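Local coordinates for soluble lytic murein transglycosylase (Escherichia coli, PDB 1QSA), which cleaves the glycosidic bonds between N-acetylmuramic acid and N-acetylglucosamine in peptidoglycan, leaving a 1,6-anhydro bond on the muramic acid, at residues 50-63 / 74-86. Numbering follows the deposited sequence. Where two conformers were deposited one is given.
Sequences LMNQPAVTVTNFVR and LQSRFVNELARRE. With SO4 (sulfate ion), chain I.
The ring of F78 fills the hollow between L50, A55 and V58. V58 sets CG2 over one face, 3.6 Å from the F78 ring centroid, a CH-pi contact almost on the ring normal; the beta-branch suits this place because CG1, anti to the backbone N (chi1 -179°), meets L74 CD2 at 3.9 Å. That same L74 methyl reaches F61 CD2, while L50 wedges between F78 and R77, CD1 on F78 CD1 (3.8 Å) and CD2 against NE and CG of R77's extended chain.

Beyond this apolar wedge, R85 is long enough to reach both E81 and the turn before helix 55-63. Its NH1 and NH2 both grip Q53 O, NH2 at 2.9 Å, while NE makes a salt bridge to E81 OE2 on the anti side at 2.8 Å. R84 completes the network, taking both E81 oxygens side-on; the slim, unbranched M51 can lay CE over one face of its guanidinium, 3.3 Å above the plane and offset toward the rim. With an alanine at R85, Q53 O would probably lose both guanidinium donors and E81 one of its two arginine partners.

Helix 55-63 and helix 74-84 run nearly antiparallel (169°), neighbours in the alpha-superhelix. Helix 88-94 covers one flank, F94 meeting F78 edge-to-face, and F61 packs on helix 38-48.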
loop_
_atom_site.group_PDB
_atom_site.type_symbol
_atom_site.label_atom_id
_atom_site.label_comp_id
_atom_site.label_asym_id
_atom_site.label_seq_id
_atom_site.Cartn_x
_atom_site.Cartn_y
_atom_site.Cartn_z
ATOM N N LEU A 50 -0.141 22.517 25.102
ATOM C CA LEU A 50 -1.427 22.581 24.408
ATOM C C LEU A 50 -2.650 22.631 25.330
ATOM O O LEU A 50 -3.633 23.297 25.018
ATOM C CB LEU A 50 -1.569 21.438 23.393
ATOM C CG LEU A 50 -2.573 21.747 22.270
ATOM C CD1 LEU A 50 -2.088 22.937 21.425
ATOM C CD2 LEU A 50 -2.818 20.508 21.403
ATOM N N MET A 51 -2.566 21.968 26.480
ATOM C CA MET A 51 -3.707 21.956 27.408
ATOM C C MET A 51 -4.029 23.321 28.022
ATOM O O MET A 51 -5.130 23.528 28.521
ATOM C CB MET A 51 -3.494 20.919 28.510
ATOM C CG MET A 51 -3.555 19.479 28.024
ATOM S SD MET A 51 -3.424 18.306 29.406
ATOM C CE MET A 51 -4.305 16.923 28.752
ATOM N N ASN A 52 -3.082 24.255 27.950
ATOM C CA ASN A 52 -3.274 25.588 28.515
ATOM C C ASN A 52 -3.256 26.701 27.473
ATOM O O ASN A 52 -3.269 27.885 27.815
ATOM C CB ASN A 52 -2.201 25.835 29.576
ATOM C CG ASN A 52 -2.334 24.889 30.749
ATOM O OD1 ASN A 52 -3.409 24.767 31.335
ATOM N ND2 ASN A 52 -1.259 24.202 31.081
ATOM N N GLN A 53 -3.245 26.327 26.200
ATOM C CA GLN A 53 -3.215 27.328 25.147
ATOM C C GLN A 53 -4.565 27.941 24.805
ATOM O O GLN A 53 -5.565 27.228 24.668
ATOM C CB GLN A 53 -2.641 26.736 23.852
ATOM C CG GLN A 53 -1.201 26.326 23.920
ATOM C CD GLN A 53 -0.256 27.504 23.957
ATOM O OE1 GLN A 53 -0.673 28.665 23.835
ATOM N NE2 GLN A 53 1.029 27.219 24.133
ATOM N N PRO A 54 -4.628 29.284 24.715
ATOM C CA PRO A 54 -5.910 29.893 24.356
ATOM C C PRO A 54 -6.087 29.692 22.840
ATOM O O PRO A 54 -5.104 29.664 22.092
ATOM C CB PRO A 54 -5.715 31.371 24.719
ATOM C CG PRO A 54 -4.235 31.578 24.627
ATOM C CD PRO A 54 -3.659 30.296 25.181
ATOM N N ALA A 55 -7.328 29.549 22.391
ATOM C CA ALA A 55 -7.610 29.321 20.981
ATOM C C ALA A 55 -6.998 30.371 20.052
ATOM O O ALA A 55 -6.576 30.053 18.944
ATOM C CB ALA A 55 -9.125 29.221 20.752
ATOM N N VAL A 56 -6.947 31.624 20.500
ATOM C CA VAL A 56 -6.403 32.696 19.678
ATOM C C VAL A 56 -4.939 32.451 19.280
ATOM O O VAL A 56 -4.545 32.740 18.152
ATOM C CB VAL A 56 -6.585 34.065 20.368
ATOM C CG1 VAL A 56 -5.577 34.221 21.518
ATOM C CG2 VAL A 56 -6.526 35.210 19.319
ATOM N N THR A 57 -4.160 31.864 20.180
ATOM C CA THR A 57 -2.761 31.579 19.886
ATOM C C THR A 57 -2.671 30.540 18.771
ATOM O O THR A 57 -1.881 30.676 17.832
ATOM C CB THR A 57 -2.032 31.070 21.147
ATOM O OG1 THR A 57 -1.997 32.117 22.119
ATOM C CG2 THR A 57 -0.608 30.628 20.823
ATOM N N VAL A 58 -3.525 29.527 18.855
ATOM C CA VAL A 58 -3.532 28.457 17.859
ATOM C C VAL A 58 -4.021 28.966 16.512
ATOM O O VAL A 58 -3.415 28.689 15.475
ATOM C CB VAL A 58 -4.380 27.251 18.343
ATOM C CG1 VAL A 58 -4.351 26.126 17.303
ATOM C CG2 VAL A 58 -3.822 26.739 19.681
ATOM N N THR A 59 -5.131 29.699 16.530
ATOM C CA THR A 59 -5.695 30.290 15.321
ATOM C C THR A 59 -4.653 31.172 14.616
ATOM O O THR A 59 -4.488 31.082 13.400
ATOM C CB THR A 59 -6.939 31.141 15.672
ATOM O OG1 THR A 59 -7.962 30.273 16.171
ATOM C CG2 THR A 59 -7.467 31.900 14.452
ATOM N N ASN A 60 -3.960 32.015 15.380
ATOM C CA ASN A 60 -2.948 32.906 14.800
ATOM C C ASN A 60 -1.823 32.117 14.138
ATOM O O ASN A 60 -1.403 32.446 13.026
ATOM C CB ASN A 60 -2.384 33.869 15.846
ATOM C CG ASN A 60 -3.386 34.943 16.254
ATOM O OD1 ASN A 60 -4.416 35.134 15.597
ATOM N ND2 ASN A 60 -3.091 35.644 17.343
ATOM N N PHE A 61 -1.393 31.036 14.784
ATOM C CA PHE A 61 -0.323 30.212 14.233
ATOM C C PHE A 61 -0.756 29.507 12.944
ATOM O O PHE A 61 -0.026 29.483 11.953
ATOM C CB PHE A 61 0.164 29.180 15.260
ATOM C CG PHE A 61 1.265 28.301 14.744
ATOM C CD1 PHE A 61 2.558 28.803 14.591
ATOM C CD2 PHE A 61 1.013 26.973 14.374
ATOM C CE1 PHE A 61 3.579 28.003 14.077
ATOM C CE2 PHE A 61 2.028 26.173 13.860
ATOM C CZ PHE A 61 3.317 26.697 13.714
ATOM N N VAL A 62 -1.952 28.939 12.958
ATOM C CA VAL A 62 -2.464 28.242 11.791
ATOM C C VAL A 62 -2.636 29.210 10.609
ATOM O O VAL A 62 -2.221 28.905 9.489
ATOM C CB VAL A 62 -3.793 27.532 12.129
ATOM C CG1 VAL A 62 -4.422 26.927 10.881
ATOM C CG2 VAL A 62 -3.550 26.470 13.184
ATOM N N ARG A 63 -3.179 30.398 10.864
ATOM C CA ARG A 63 -3.392 31.362 9.775
ATOM C C ARG A 63 -2.073 31.911 9.217
ATOM O O ARG A 63 -1.963 32.181 8.020
ATOM C CB ARG A 63 -4.291 32.527 10.216
ATOM C CG ARG A 63 -5.584 32.138 10.935
ATOM C CD ARG A 63 -6.234 30.841 10.429
ATOM N NE ARG A 63 -6.506 29.932 11.547
ATOM C CZ ARG A 63 -7.215 28.806 11.474
ATOM N NH1 ARG A 63 -7.768 28.420 10.322
ATOM N NH2 ARG A 63 -7.378 28.061 12.568
ATOM N N LEU A 74 -2.443 20.624 13.215
ATOM C CA LEU A 74 -2.761 21.264 14.498
ATOM C C LEU A 74 -4.237 21.671 14.604
ATOM O O LEU A 74 -4.796 21.714 15.708
ATOM C CB LEU A 74 -1.856 22.480 14.740
ATOM C CG LEU A 74 -2.008 23.212 16.085
ATOM C CD1 LEU A 74 -1.752 22.257 17.256
ATOM C CD2 LEU A 74 -1.054 24.409 16.147
ATOM N N GLN A 75 -4.869 21.950 13.466
ATOM C CA GLN A 75 -6.284 22.335 13.433
ATOM C C GLN A 75 -7.150 21.211 14.035
ATOM O O GLN A 75 -7.971 21.441 14.940
ATOM C CB GLN A 75 -6.705 22.617 11.993
ATOM C CG GLN A 75 -8.101 23.188 11.847
ATOM C CD GLN A 75 -8.247 24.572 12.463
ATOM O OE1 GLN A 75 -7.260 25.220 12.824
ATOM N NE2 GLN A 75 -9.486 25.022 12.601
ATOM N N SER A 76 -6.961 19.989 13.535
ATOM C CA SER A 76 -7.699 18.841 14.060
ATOM C C SER A 76 -7.242 18.473 15.474
ATOM O O SER A 76 -8.072 18.124 16.311
ATOM C CB SER A 76 -7.575 17.622 13.128
ATOM O OG SER A 76 -8.350 17.793 11.957
ATOM N N ARG A 77 -5.939 18.589 15.758
ATOM C CA ARG A 77 -5.414 18.280 17.088
ATOM C C ARG A 77 -5.999 19.225 18.155
ATOM O O ARG A 77 -6.402 18.783 19.243
ATOM C CB ARG A 77 -3.890 18.368 17.088
ATOM C CG ARG A 77 -3.252 18.044 18.431
ATOM C CD ARG A 77 -1.728 18.057 18.331
ATOM N NE ARG A 77 -1.106 17.876 19.640
ATOM C CZ ARG A 77 0.206 17.748 19.844
ATOM N NH1 ARG A 77 1.056 17.789 18.821
ATOM N NH2 ARG A 77 0.675 17.592 21.081
ATOM N N PHE A 78 -6.118 20.510 17.821
ATOM C CA PHE A 78 -6.659 21.460 18.787
ATOM C C PHE A 78 -8.168 21.284 18.946
ATOM O O PHE A 78 -8.724 21.549 20.015
ATOM C CB PHE A 78 -6.303 22.897 18.448
ATOM C CG PHE A 78 -6.474 23.826 19.610
ATOM C CD1 PHE A 78 -5.779 23.596 20.800
ATOM C CD2 PHE A 78 -7.342 24.913 19.530
ATOM C CE1 PHE A 78 -5.950 24.453 21.908
ATOM C CE2 PHE A 78 -7.517 25.768 20.629
ATOM C CZ PHE A 78 -6.816 25.528 21.812
ATOM N N VAL A 79 -8.843 20.849 17.881
ATOM C CA VAL A 79 -10.279 20.574 17.983
ATOM C C VAL A 79 -10.446 19.477 19.032
ATOM O O VAL A 79 -11.305 19.567 19.913
ATOM C CB VAL A 79 -10.863 20.115 16.631
ATOM C CG1 VAL A 79 -12.163 19.315 16.842
ATOM C CG2 VAL A 79 -11.172 21.326 15.774
ATOM N N ASN A 80 -9.581 18.468 18.977
ATOM C CA ASN A 80 -9.646 17.378 19.946
ATOM C C ASN A 80 -9.326 17.892 21.371
ATOM O O ASN A 80 -9.915 17.422 22.354
ATOM C CB ASN A 80 -8.732 16.220 19.519
ATOM C CG ASN A 80 -9.209 15.555 18.238
ATOM O OD1 ASN A 80 -10.382 15.632 17.903
ATOM N ND2 ASN A 80 -8.296 14.928 17.502
ATOM N N GLU A 81 -8.423 18.867 21.486
ATOM C CA GLU A 81 -8.085 19.441 22.796
ATOM C C GLU A 81 -9.283 20.204 23.362
ATOM O O GLU A 81 -9.616 20.063 24.539
ATOM C CB GLU A 81 -6.854 20.359 22.700
ATOM C CG GLU A 81 -6.583 21.260 23.933
ATOM C CD GLU A 81 -6.487 20.504 25.267
ATOM O OE1 GLU A 81 -6.200 19.283 25.282
ATOM O OE2 GLU A 81 -6.691 21.150 26.316
ATOM N N LEU A 82 -9.952 20.989 22.517
ATOM C CA LEU A 82 -11.125 21.738 22.963
ATOM C C LEU A 82 -12.223 20.754 23.379
ATOM O O LEU A 82 -12.942 21.001 24.343
ATOM C CB LEU A 82 -11.600 22.718 21.881
ATOM C CG LEU A 82 -10.616 23.875 21.646
ATOM C CD1 LEU A 82 -11.030 24.645 20.411
ATOM C CD2 LEU A 82 -10.550 24.799 22.859
ATOM N N ALA A 83 -12.300 19.606 22.702
ATOM C CA ALA A 83 -13.291 18.589 23.067
ATOM C C ALA A 83 -12.928 18.018 24.443
ATOM O O ALA A 83 -13.806 17.798 25.287
ATOM C CB ALA A 83 -13.337 17.474 22.011
ATOM N N ARG A 84 -11.633 17.833 24.698
ATOM C CA ARG A 84 -11.173 17.312 25.989
ATOM C C ARG A 84 -11.572 18.271 27.121
ATOM O O ARG A 84 -11.914 17.826 28.221
ATOM C CB ARG A 84 -9.660 17.126 25.998
ATOM C CG ARG A 84 -9.131 16.443 27.255
ATOM C CD ARG A 84 -7.611 16.615 27.366
ATOM N NE ARG A 84 -7.237 18.015 27.595
ATOM C CZ ARG A 84 -7.339 18.658 28.757
ATOM N NH1 ARG A 84 -7.757 18.024 29.850
ATOM N NH2 ARG A 84 -6.988 19.933 28.843
ATOM N N ARG A 85 -11.521 19.579 26.853
ATOM C CA ARG A 85 -11.909 20.600 27.835
ATOM C C ARG A 85 -13.427 20.728 27.940
ATOM O O ARG A 85 -13.932 21.469 28.791
ATOM C CB ARG A 85 -11.407 21.976 27.412
ATOM C CG ARG A 85 -9.904 22.098 27.242
ATOM C CD ARG A 85 -9.576 23.480 26.721
ATOM N NE ARG A 85 -8.170 23.553 26.327
ATOM C CZ ARG A 85 -7.554 24.661 25.919
ATOM N NH1 ARG A 85 -8.218 25.803 25.828
ATOM N NH2 ARG A 85 -6.274 24.613 25.580
ATOM N N GLU A 86 -14.142 20.035 27.050
ATOM C CA GLU A 86 -15.610 20.100 26.960
ATOM C C GLU A 86 -16.071 21.522 26.598
ATOM O O GLU A 86 -17.173 21.968 26.944
ATOM C CB GLU A 86 -16.280 19.590 28.245
ATOM C CG GLU A 86 -16.030 18.104 28.482
ATOM C CD GLU A 86 -16.737 17.568 29.713
ATOM O OE1 GLU A 86 -17.962 17.750 29.825
ATOM O OE2 GLU A 86 -16.068 16.950 30.563
HETATM S S SO4 I . -9.518 29.600 25.389
HETATM O O1 SO4 I . -9.330 28.757 24.195
HETATM O O2 SO4 I . -10.857 29.362 25.957
HETATM O O3 SO4 I . -8.498 29.251 26.398
HETATM O O4 SO4 I . -9.385 31.020 25.020
HETATM O O HOH W 1 -7.068 22.772 30.261
#